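Local coordinates for hypothetical fimbrial assembly protein (Parabacteroides distasonis, PDB 3R4R) that is a putative subunit of the fimbrium tip, probably contributing to the surface filaments that mediate cell adhesion and biofilm formation, at residues I59-F64 against P113-T118; A199-T204 against Y230-S235; G214-L219 against A237-I242. All blocks are in the same frame, centred on the assembly; numbering follows the deposited sequence.

Contact 1 (I59-F64 against P113-T118)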
loop_
_atom_site.group_PDB
_atom_site.type_symbol
_atom_site.label_atom_id
_atom_site.label_comp_id
_atom_site.label_asym_id
_atom_site.label_seq_id
_atom_site.Cartn_x
_atom_site.Cartn_y
_atom_site.Cartn_z
ATOM N N ILE A 59 -10.472 18.223 -11.827
ATOM C CA ILE A 59 -11.661 18.538 -12.621
ATOM C C ILE A 59 -12.803 17.572 -12.229
ATOM O O ILE A 59 -13.961 17.944 -12.328
ATOM C CB ILE A 59 -11.391 18.507 -14.160
ATOM C CG1 ILE A 59 -10.982 17.088 -14.668
ATOM C CG2 ILE A 59 -10.372 19.601 -14.579
ATOM C CD1 ILE A 59 -10.987 16.885 -16.183
ATOM N N TYR A 60 -12.477 16.363 -11.753
ATOM C CA TYR A 60 -13.476 15.365 -11.382
ATOM C C TYR A 60 -12.973 14.492 -10.243
ATOM O O TYR A 60 -11.766 14.220 -10.160
ATOM C CB TYR A 60 -13.801 14.490 -12.626
ATOM C CG TYR A 60 -14.718 13.295 -12.406
ATOM C CD1 TYR A 60 -16.095 13.417 -12.529
ATOM C CD2 TYR A 60 -14.203 12.032 -12.135
ATOM C CE1 TYR A 60 -16.943 12.325 -12.338
ATOM C CE2 TYR A 60 -15.043 10.931 -11.932
ATOM C CZ TYR A 60 -16.414 11.078 -12.068
ATOM O OH TYR A 60 -17.272 10.004 -11.916
ATOM N N PHE A 61 -13.904 14.012 -9.395
ATOM C CA PHE A 61 -13.587 13.018 -8.376
ATOM C C PHE A 61 -14.844 12.193 -8.097
ATOM O O PHE A 61 -15.954 12.721 -8.179
ATOM C CB PHE A 61 -13.007 13.627 -7.073
ATOM C CG PHE A 61 -14.022 14.036 -6.034
ATOM C CD1 PHE A 61 -14.587 15.305 -6.055
ATOM C CD2 PHE A 61 -14.440 13.138 -5.058
ATOM C CE1 PHE A 61 -15.556 15.668 -5.120
ATOM C CE2 PHE A 61 -15.425 13.494 -4.141
ATOM C CZ PHE A 61 -15.970 14.762 -4.169
ATOM N N LYS A 62 -14.675 10.937 -7.663
ATOM C CA LYS A 62 -15.802 10.087 -7.292
ATOM C C LYS A 62 -15.311 9.080 -6.294
ATOM O O LYS A 62 -14.158 8.628 -6.363
ATOM C CB LYS A 62 -16.437 9.421 -8.535
ATOM C CG LYS A 62 -17.586 8.467 -8.269
ATOM C CD LYS A 62 -18.365 8.162 -9.545
ATOM C CE LYS A 62 -19.387 7.047 -9.416
ATOM N NZ LYS A 62 -20.389 7.265 -8.343
ATOM N N ASN A 63 -16.178 8.773 -5.322
ATOM C CA ASN A 63 -15.938 7.787 -4.284
ATOM C C ASN A 63 -16.806 6.596 -4.561
ATOM O O ASN A 63 -18.039 6.735 -4.606
ATOM C CB ASN A 63 -16.193 8.381 -2.891
ATOM C CG ASN A 63 -15.226 9.492 -2.554
ATOM O OD1 ASN A 63 -14.000 9.401 -2.756
ATOM N ND2 ASN A 63 -15.751 10.547 -1.987
ATOM N N PHE A 64 -16.150 5.447 -4.848
ATOM C CA PHE A 64 -16.777 4.138 -5.120
ATOM C C PHE A 64 -16.753 3.252 -3.913
ATOM O O PHE A 64 -15.807 3.315 -3.133
ATOM C CB PHE A 64 -16.074 3.398 -6.264
ATOM C CG PHE A 64 -16.089 4.108 -7.590
ATOM C CD1 PHE A 64 -15.091 5.026 -7.918
ATOM C CD2 PHE A 64 -17.045 3.797 -8.547
ATOM C CE1 PHE A 64 -15.081 5.648 -9.162
ATOM C CE2 PHE A 64 -17.021 4.405 -9.797
ATOM C CZ PHE A 64 -16.040 5.325 -10.101
ATOM N N PRO A 113 -11.514 11.215 2.869
ATOM C CA PRO A 113 -10.751 12.339 3.456
ATOM C C PRO A 113 -10.057 13.250 2.389
ATOM O O PRO A 113 -9.424 14.230 2.764
ATOM C CB PRO A 113 -9.691 11.617 4.315
ATOM C CG PRO A 113 -9.567 10.287 3.761
ATOM C CD PRO A 113 -10.867 9.918 3.148
ATOM N N PHE A 114 -10.206 12.959 1.074
ATOM C CA PHE A 114 -9.537 13.681 -0.024
ATOM C C PHE A 114 -10.484 14.595 -0.804
ATOM O O PHE A 114 -10.049 15.275 -1.754
ATOM C CB PHE A 114 -8.934 12.649 -0.997
ATOM C CG PHE A 114 -8.353 11.428 -0.312
ATOM C CD1 PHE A 114 -7.148 11.499 0.367
ATOM C CD2 PHE A 114 -9.008 10.207 -0.358
ATOM C CE1 PHE A 114 -6.646 10.394 1.050
ATOM C CE2 PHE A 114 -8.496 9.095 0.318
ATOM C CZ PHE A 114 -7.316 9.202 1.017
ATOM N N ASP A 115 -11.774 14.614 -0.412
ATOM C CA ASP A 115 -12.833 15.355 -1.092
ATOM C C ASP A 115 -12.597 16.874 -1.165
ATOM O O ASP A 115 -13.060 17.489 -2.130
ATOM C CB ASP A 115 -14.178 15.131 -0.395
ATOM C CG ASP A 115 -14.737 13.744 -0.554
ATOM O OD1 ASP A 115 -14.079 12.911 -1.195
ATOM O OD2 ASP A 115 -15.854 13.507 -0.088
ATOM N N ASN A 116 -11.901 17.461 -0.199
ATOM C CA ASN A 116 -11.652 18.901 -0.181
ATOM C C ASN A 116 -10.300 19.258 -0.828
ATOM O O ASN A 116 -9.920 20.429 -0.797
ATOM C CB ASN A 116 -11.698 19.440 1.267
ATOM C CG ASN A 116 -10.776 18.714 2.224
ATOM O OD1 ASN A 116 -10.482 17.505 2.087
ATOM N ND2 ASN A 116 -10.368 19.421 3.271
ATOM N N LEU A 117 -9.575 18.276 -1.399
ATOM C CA LEU A 117 -8.264 18.503 -2.042
ATOM C C LEU A 117 -8.514 18.934 -3.498
ATOM O O LEU A 117 -8.977 18.153 -4.319
ATOM C CB LEU A 117 -7.373 17.250 -1.934
ATOM C CG LEU A 117 -7.146 16.687 -0.523
ATOM C CD1 LEU A 117 -6.296 15.440 -0.581
ATOM C CD2 LEU A 117 -6.501 17.724 0.411
ATOM N N THR A 118 -8.284 20.215 -3.785
ATOM C CA THR A 118 -8.648 20.833 -5.060
ATOM C C THR A 118 -7.487 20.821 -6.093
ATOM O O THR A 118 -7.739 21.111 -7.269
ATOM C CB THR A 118 -9.091 22.268 -4.798
ATOM O OG1 THR A 118 -8.048 22.925 -4.094
ATOM C CG2 THR A 118 -10.346 22.338 -3.936
#
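OD1 of Asp115 is held by two donors: the amide of Asn63, whose ND2 lies 3.0 Å from Asp115 OD1, and the hydroxyl of Ser112. The hydrogen bond from the Asn63 amide is almost straight, with an N-H...O angle of 176°, and uses the syn lone pair of the carboxylate oxygen. Amide and carboxylate planes are only 19° apart, and Asp115 OD1 lies in the plane of the Asn63 amide. The other end of that amide, OD1 of Asn63, is hydrogen-bonded to His48 ND1, which fixes the flip of the group. Beside this bond the Phe61 side chain crosses that of Asp115 at about a right angle, CE2 of Phe61 coming obliquely to 3.3 Å from Asp115 OD1. With chi1 at 88° the ring is swung between backbone N and carbonyl carbon, which brings CE2 and CZ beside the acid. Asp115 itself sits in a type I turn from Phe114 to Leu117, closed by Leu117 N to Phe114 O (3.1 Å). The contact thus ties a surface turn, in the long loop between strands 96-104 and 131-132, to strand 58-65, the antiparallel neighbour of strand 46-52.

Contact 2 (A199-T204 against Y230-S235). With EDO (1,2-ethanediol), chain F.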
loop_
_atom_site.group_PDB
_atom_site.type_symbol
_atom_site.label_atom_id
_atom_site.label_comp_id
_atom_site.label_asym_id
_atom_site.label_seq_id
_atom_site.Cartn_x
_atom_site.Cartn_y
_atom_site.Cartn_z
ATOM N N ALA A 199 1.738 4.037 11.499
ATOM C CA ALA A 199 0.307 4.154 11.181
ATOM C C ALA A 199 0.001 5.365 10.269
ATOM O O ALA A 199 -1.118 5.480 9.815
ATOM C CB ALA A 199 -0.493 4.276 12.467
ATOM N N SER A 200 0.972 6.230 9.969
ATOM C CA SER A 200 0.757 7.411 9.105
ATOM C C SER A 200 1.522 7.319 7.762
ATOM O O SER A 200 2.593 6.708 7.683
ATOM C CB SER A 200 1.174 8.681 9.822
ATOM O OG SER A 200 0.240 8.959 10.852
ATOM N N SER A 201 0.939 7.900 6.686
ATOM C CA SER A 201 1.584 7.854 5.370
ATOM C C SER A 201 1.121 8.946 4.447
ATOM O O SER A 201 0.007 9.465 4.587
ATOM C CB SER A 201 1.316 6.517 4.676
ATOM O OG SER A 201 2.022 6.386 3.453
ATOM N N LYS A 202 2.001 9.270 3.472
ATOM C CA LYS A 202 1.752 10.139 2.318
ATOM C C LYS A 202 1.072 9.246 1.248
ATOM O O LYS A 202 1.252 8.026 1.276
ATOM C CB LYS A 202 3.060 10.798 1.853
ATOM C CG LYS A 202 3.651 11.810 2.841
ATOM C CD LYS A 202 2.934 13.204 2.822
ATOM C CE LYS A 202 3.500 14.192 3.814
ATOM N NZ LYS A 202 4.948 14.485 3.583
ATOM N N ILE A 203 0.288 9.819 0.342
ATOM C CA ILE A 203 -0.498 9.041 -0.631
ATOM C C ILE A 203 -0.105 9.319 -2.099
ATOM O O ILE A 203 -0.878 8.974 -3.003
ATOM C CB ILE A 203 -2.026 9.360 -0.453
ATOM C CG1 ILE A 203 -2.304 10.900 -0.590
ATOM C CG2 ILE A 203 -2.561 8.784 0.877
ATOM C CD1 ILE A 203 -3.743 11.305 -0.762
ATOM N N THR A 204 1.048 9.943 -2.346
ATOM C CA THR A 204 1.463 10.304 -3.706
ATOM C C THR A 204 2.830 9.693 -4.054
ATOM O O THR A 204 3.496 10.148 -5.001
ATOM C CB THR A 204 1.515 11.839 -3.834
ATOM O OG1 THR A 204 2.415 12.414 -2.869
ATOM C CG2 THR A 204 0.153 12.491 -3.843
ATOM N N TYR A 230 1.674 -5.651 9.307
ATOM C CA TYR A 230 1.907 -4.586 8.332
ATOM C C TYR A 230 2.332 -3.273 8.964
ATOM O O TYR A 230 2.082 -3.034 10.141
ATOM C CB TYR A 230 0.626 -4.307 7.518
ATOM C CG TYR A 230 -0.079 -5.528 6.983
ATOM C CD1 TYR A 230 0.358 -6.158 5.819
ATOM C CD2 TYR A 230 -1.168 -6.078 7.655
ATOM C CE1 TYR A 230 -0.236 -7.337 5.369
ATOM C CE2 TYR A 230 -1.762 -7.265 7.220
ATOM C CZ TYR A 230 -1.300 -7.884 6.069
ATOM O OH TYR A 230 -1.935 -8.990 5.585
ATOM N N THR A 231 2.923 -2.395 8.143
ATOM C CA THR A 231 3.371 -1.052 8.506
ATOM C C THR A 231 3.524 -0.183 7.249
ATOM O O THR A 231 3.837 -0.695 6.164
ATOM C CB THR A 231 4.700 -1.093 9.299
ATOM O OG1 THR A 231 5.104 0.240 9.603
ATOM C CG2 THR A 231 5.835 -1.787 8.543
ATOM N N TYR A 232 3.352 1.145 7.413
ATOM C CA TYR A 232 3.675 2.054 6.348
ATOM C C TYR A 232 5.181 2.292 6.414
ATOM O O TYR A 232 5.752 2.111 7.493
ATOM C CB TYR A 232 2.855 3.355 6.430
ATOM C CG TYR A 232 1.358 3.245 6.256
ATOM C CD1 TYR A 232 0.814 2.669 5.107
ATOM C CD2 TYR A 232 0.492 3.930 7.101
ATOM C CE1 TYR A 232 -0.566 2.613 4.907
ATOM C CE2 TYR A 232 -0.887 3.946 6.874
ATOM C CZ TYR A 232 -1.413 3.270 5.783
ATOM O OH TYR A 232 -2.765 3.248 5.568
ATOM N N GLU A 233 5.847 2.614 5.278
ATOM C CA GLU A 233 7.281 2.987 5.206
ATOM C C GLU A 233 7.730 3.952 6.295
ATOM O O GLU A 233 6.938 4.795 6.736
ATOM C CB GLU A 233 7.603 3.690 3.877
ATOM C CG GLU A 233 7.546 2.848 2.640
ATOM C CD GLU A 233 7.957 3.588 1.392
ATOM O OE1 GLU A 233 7.746 4.822 1.267
ATOM O OE2 GLU A 233 8.451 2.884 0.489
ATOM N N ILE A 234 9.017 3.890 6.657
ATOM C CA ILE A 234 9.630 4.757 7.649
ATOM C C ILE A 234 10.943 5.257 7.058
ATOM O O ILE A 234 11.877 4.460 6.949
ATOM C CB ILE A 234 9.796 3.990 8.972
ATOM C CG1 ILE A 234 8.434 3.406 9.451
ATOM C CG2 ILE A 234 10.452 4.895 10.011
ATOM C CD1 ILE A 234 8.436 2.378 10.563
ATOM N N SER A 235 11.002 6.573 6.672
ATOM C CA SER A 235 12.169 7.214 6.050
ATOM C C SER A 235 13.324 7.435 7.039
ATOM O O SER A 235 14.487 7.286 6.639
ATOM C CB SER A 235 11.791 8.561 5.439
ATOM O OG SER A 235 11.322 9.475 6.416
HETATM C C1 EDO F . -0.222 -4.164 12.737
HETATM O O1 EDO F . -1.345 -3.289 12.940
HETATM C C2 EDO F . -0.703 -5.555 12.332
HETATM O O2 EDO F . -0.868 -5.677 10.918
HETATM O O HOH W 1 3.786 4.011 3.363
#
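Ser201 lays its CB over one face of the Tyr232 ring in a CH-pi contact, within a C-terminal domain whose family belongs to the transthyretin clan of beta folds. Here the weakly bonded 201-202 part of strand 191-202 passes strand 228-232 near Tyr232, and one aromatic ring carries most of the meeting. Ser201 CB stands 3.8 Å from the centroid of the Tyr232 ring, 19° off its normal and displaced toward the rim. Two backbone carbonyls crowd the same ring: the oxygen of Ala199 comes in at the edge, near the ring plane, 3.3 Å from Tyr232 CE2, while Ser200 O approaches obliquely, 3.5 Å from Tyr232 CD2. Tyr232 has CG anti to its carbonyl carbon (chi1 -64°), an orientation that carries the ring across to the 199-201 backbone. Its hydroxyl is bound beyond the pair by Lys134 O, and Leu168 and Ile132 also pack on its side chain, so this buried part is closely filled.

Beyond the ring the contact is looser, and its polar link is indirect. One water donates to Ser201 OG and accepts from Glu233 N, bridging the Ser201 hydroxyl to the backbone N of Glu233. Glu233 turns elsewhere, to a salt bridge with Lys263. At the other end Tyr230 has no partner in 199-204; its backbone N instead donates to O2 of an ethanediol molecule, probably from the crystallisation liquor, which is also bonded to Pro136 O. The Ser201 hydroxyl owes its position to a torsion that sets OG opposite the backbone N (chi1 -175°): besides receiving the water's hydrogen, it donates its own to the next carbonyl along the chain, with Ser201 OG 2.8 Å from Lys202 O.

Contact 3 (G214-L219 against A237-I242). With EDO (1,2-ethanediol), chain G.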
loop_
_atom_site.group_PDB
_atom_site.type_symbol
_atom_site.label_atom_id
_atom_site.label_comp_id
_atom_site.label_asym_id
_atom_site.label_seq_id
_atom_site.Cartn_x
_atom_site.Cartn_y
_atom_site.Cartn_z
ATOM N N GLY A 214 7.647 10.170 4.605
ATOM C CA GLY A 214 8.136 11.050 5.662
ATOM C C GLY A 214 7.203 11.148 6.861
ATOM O O GLY A 214 7.632 11.570 7.943
ATOM N N ALA A 215 5.911 10.730 6.688
ATOM C CA ALA A 215 4.896 10.724 7.745
ATOM C C ALA A 215 5.115 9.557 8.718
ATOM O O ALA A 215 5.511 8.459 8.295
ATOM C CB ALA A 215 3.520 10.638 7.132
ATOM N N PHE A 216 4.891 9.806 10.029
ATOM C CA PHE A 216 5.035 8.773 11.054
ATOM C C PHE A 216 4.133 9.044 12.271
ATOM O O PHE A 216 4.048 10.178 12.756
ATOM C CB PHE A 216 6.511 8.633 11.536
ATOM C CG PHE A 216 6.733 7.450 12.477
ATOM C CD1 PHE A 216 7.031 6.185 11.977
ATOM C CD2 PHE A 216 6.606 7.596 13.861
ATOM C CE1 PHE A 216 7.198 5.088 12.842
ATOM C CE2 PHE A 216 6.744 6.489 14.717
ATOM C CZ PHE A 216 7.044 5.247 14.200
ATOM N N SER A 217 3.504 7.957 12.777
ATOM C CA SER A 217 2.743 7.867 14.034
ATOM C C SER A 217 2.762 6.409 14.488
ATOM O O SER A 217 2.855 5.516 13.651
ATOM C CB SER A 217 1.323 8.422 13.928
ATOM O OG SER A 217 0.448 7.595 13.193
ATOM N N ASP A 218 2.743 6.167 15.802
ATOM C CA ASP A 218 2.818 4.817 16.374
ATOM C C ASP A 218 1.605 3.927 16.020
ATOM O O ASP A 218 0.452 4.313 16.234
ATOM C CB ASP A 218 2.928 4.892 17.913
ATOM C CG ASP A 218 4.242 5.438 18.451
ATOM O OD1 ASP A 218 5.319 4.925 18.039
ATOM O OD2 ASP A 218 4.197 6.279 19.388
ATOM N N LEU A 219 1.906 2.688 15.550
ATOM C CA LEU A 219 0.942 1.635 15.229
ATOM C C LEU A 219 1.116 0.514 16.217
ATOM O O LEU A 219 2.155 -0.144 16.237
ATOM C CB LEU A 219 1.086 1.134 13.781
ATOM C CG LEU A 219 0.112 0.040 13.283
ATOM C CD1 LEU A 219 -1.341 0.517 13.307
ATOM C CD2 LEU A 219 0.478 -0.373 11.885
ATOM N N ALA A 237 16.306 7.150 9.179
ATOM C CA ALA A 237 17.377 6.151 9.208
ATOM C C ALA A 237 17.712 5.718 10.647
ATOM O O ALA A 237 18.362 4.687 10.832
ATOM C CB ALA A 237 18.620 6.719 8.535
ATOM N N PHE A 238 17.211 6.480 11.652
ATOM C CA PHE A 238 17.456 6.292 13.084
ATOM C C PHE A 238 16.260 5.562 13.772
ATOM O O PHE A 238 16.354 5.216 14.955
ATOM C CB PHE A 238 17.711 7.680 13.718
ATOM C CG PHE A 238 18.274 7.780 15.122
ATOM C CD1 PHE A 238 19.287 6.919 15.548
ATOM C CD2 PHE A 238 17.970 8.872 15.930
ATOM C CE1 PHE A 238 19.869 7.059 16.817
ATOM C CE2 PHE A 238 18.561 9.022 17.195
ATOM C CZ PHE A 238 19.506 8.112 17.631
ATOM N N LYS A 239 15.178 5.272 13.030
ATOM C CA LYS A 239 14.042 4.561 13.609
ATOM C C LYS A 239 14.217 3.047 13.446
ATOM O O LYS A 239 14.895 2.571 12.532
ATOM C CB LYS A 239 12.697 5.005 13.034
ATOM C CG LYS A 239 12.242 6.327 13.619
ATOM C CD LYS A 239 10.805 6.604 13.290
ATOM C CE LYS A 239 10.260 7.879 13.888
ATOM N NZ LYS A 239 10.889 9.092 13.306
ATOM N N GLU A 240 13.640 2.299 14.383
ATOM C CA GLU A 240 13.746 0.843 14.416
ATOM C C GLU A 240 12.425 0.172 14.680
ATOM O O GLU A 240 11.581 0.709 15.406
ATOM C CB GLU A 240 14.735 0.387 15.516
ATOM C CG GLU A 240 16.179 0.832 15.335
ATOM C CD GLU A 240 17.121 0.400 16.440
ATOM O OE1 GLU A 240 16.679 0.340 17.611
ATOM O OE2 GLU A 240 18.319 0.180 16.145
ATOM N N VAL A 241 12.278 -1.046 14.120
ATOM C CA VAL A 241 11.161 -1.944 14.354
ATOM C C VAL A 241 11.771 -3.058 15.237
ATOM O O VAL A 241 12.705 -3.757 14.817
ATOM C CB VAL A 241 10.427 -2.418 13.064
ATOM C CG1 VAL A 241 9.838 -1.235 12.299
ATOM C CG2 VAL A 241 11.335 -3.220 12.149
ATOM N N ILE A 242 11.329 -3.122 16.510
ATOM C CA ILE A 242 11.903 -4.003 17.539
ATOM C C ILE A 242 10.982 -5.173 17.860
ATOM O O ILE A 242 9.889 -5.002 18.410
ATOM C CB ILE A 242 12.201 -3.204 18.842
ATOM C CG1 ILE A 242 13.169 -2.021 18.573
ATOM C CG2 ILE A 242 12.711 -4.139 19.952
ATOM C CD1 ILE A 242 13.365 -1.042 19.727
HETATM C C1 EDO G . 9.850 4.993 16.503
HETATM O O1 EDO G . 8.561 4.605 16.979
HETATM C C2 EDO G . 10.515 3.795 15.845
HETATM O O2 EDO G . 9.732 3.331 14.731
#
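Phe216 offers one ring face to the aliphatic end of Lys239, and CE of the lysine sits over the centre of the ring. The distance from Lys239 CE to the Phe216 centroid is 3.7 Å, and the line lies 13° off the ring normal, a well-centred CH-pi contact. CD of the lysine follows along the same side, near Phe216 CD1 and CE1. The ammonium group is farther out: Lys239 NZ is 4.8 Å from the centroid, 24° off the normal, which still makes a cation-pi interaction. From CB outward the Lys239 chain is extended until the last torsion, where a bend (chi4 67°) takes NZ off the line of the chain. There it forms a salt bridge with Asp236, so the ammonium probably draws on both the Asp236 carboxylate and, more weakly, the ring. Phe216, with CG opposite its backbone N, stretches toward the 237-242 segment to meet it.

An ethanediol molecule, probably from the crystallisation liquor, fills in beside the pair. Its O1 lies 3.2 Å from Phe216 CZ, its C1 is 3.7 Å from Lys239 CD, and its O1 is also near Asp218 OD1. Ile234 adds a hydrophobic neighbour, touching both Phe216 and Lys239. A serine in place of Phe216 would probably strip the lysine CD and CE of the ring face they lie against, leaving Ile234 as a hydrophobic neighbour and the chain freer to turn about its salt bridge to Asp236.

The two segments border strand 191-202, pairing with it through strands 218-219 and 240-246. The arrangement is a surface cation-pi pair of lysine and phenylalanine, joining the loop approaches to two strands of one antiparallel sheet in the transthyretin-like C-terminal domain.

How the contacts relate
Contacts 2 and 3 are close neighbours, their centres 9 Å apart, and their segments alternate along the chain within the C-terminal domain. Just ahead of the pairing of strands 191-202 and 218-219, Ser217 joins the two: Ala199 N lies 2.8 Å from Ser217 O, and the hydroxyls Ser200 OG and Ser217 OG are 2.7 Å apart, both probable hydrogen bonds. Contact 1 lies apart, 21 Å centre to centre from contact 2, yet touches it through packing of Phe114 CE1 on Ile203 CD1 at 3.5 Å. Contact 3 is farther still from contact 1, 29 Å between centres and about 12 Å between nearest atoms, with no touch. The buried contact 2 therefore lies between two surface contacts, each touching it directly.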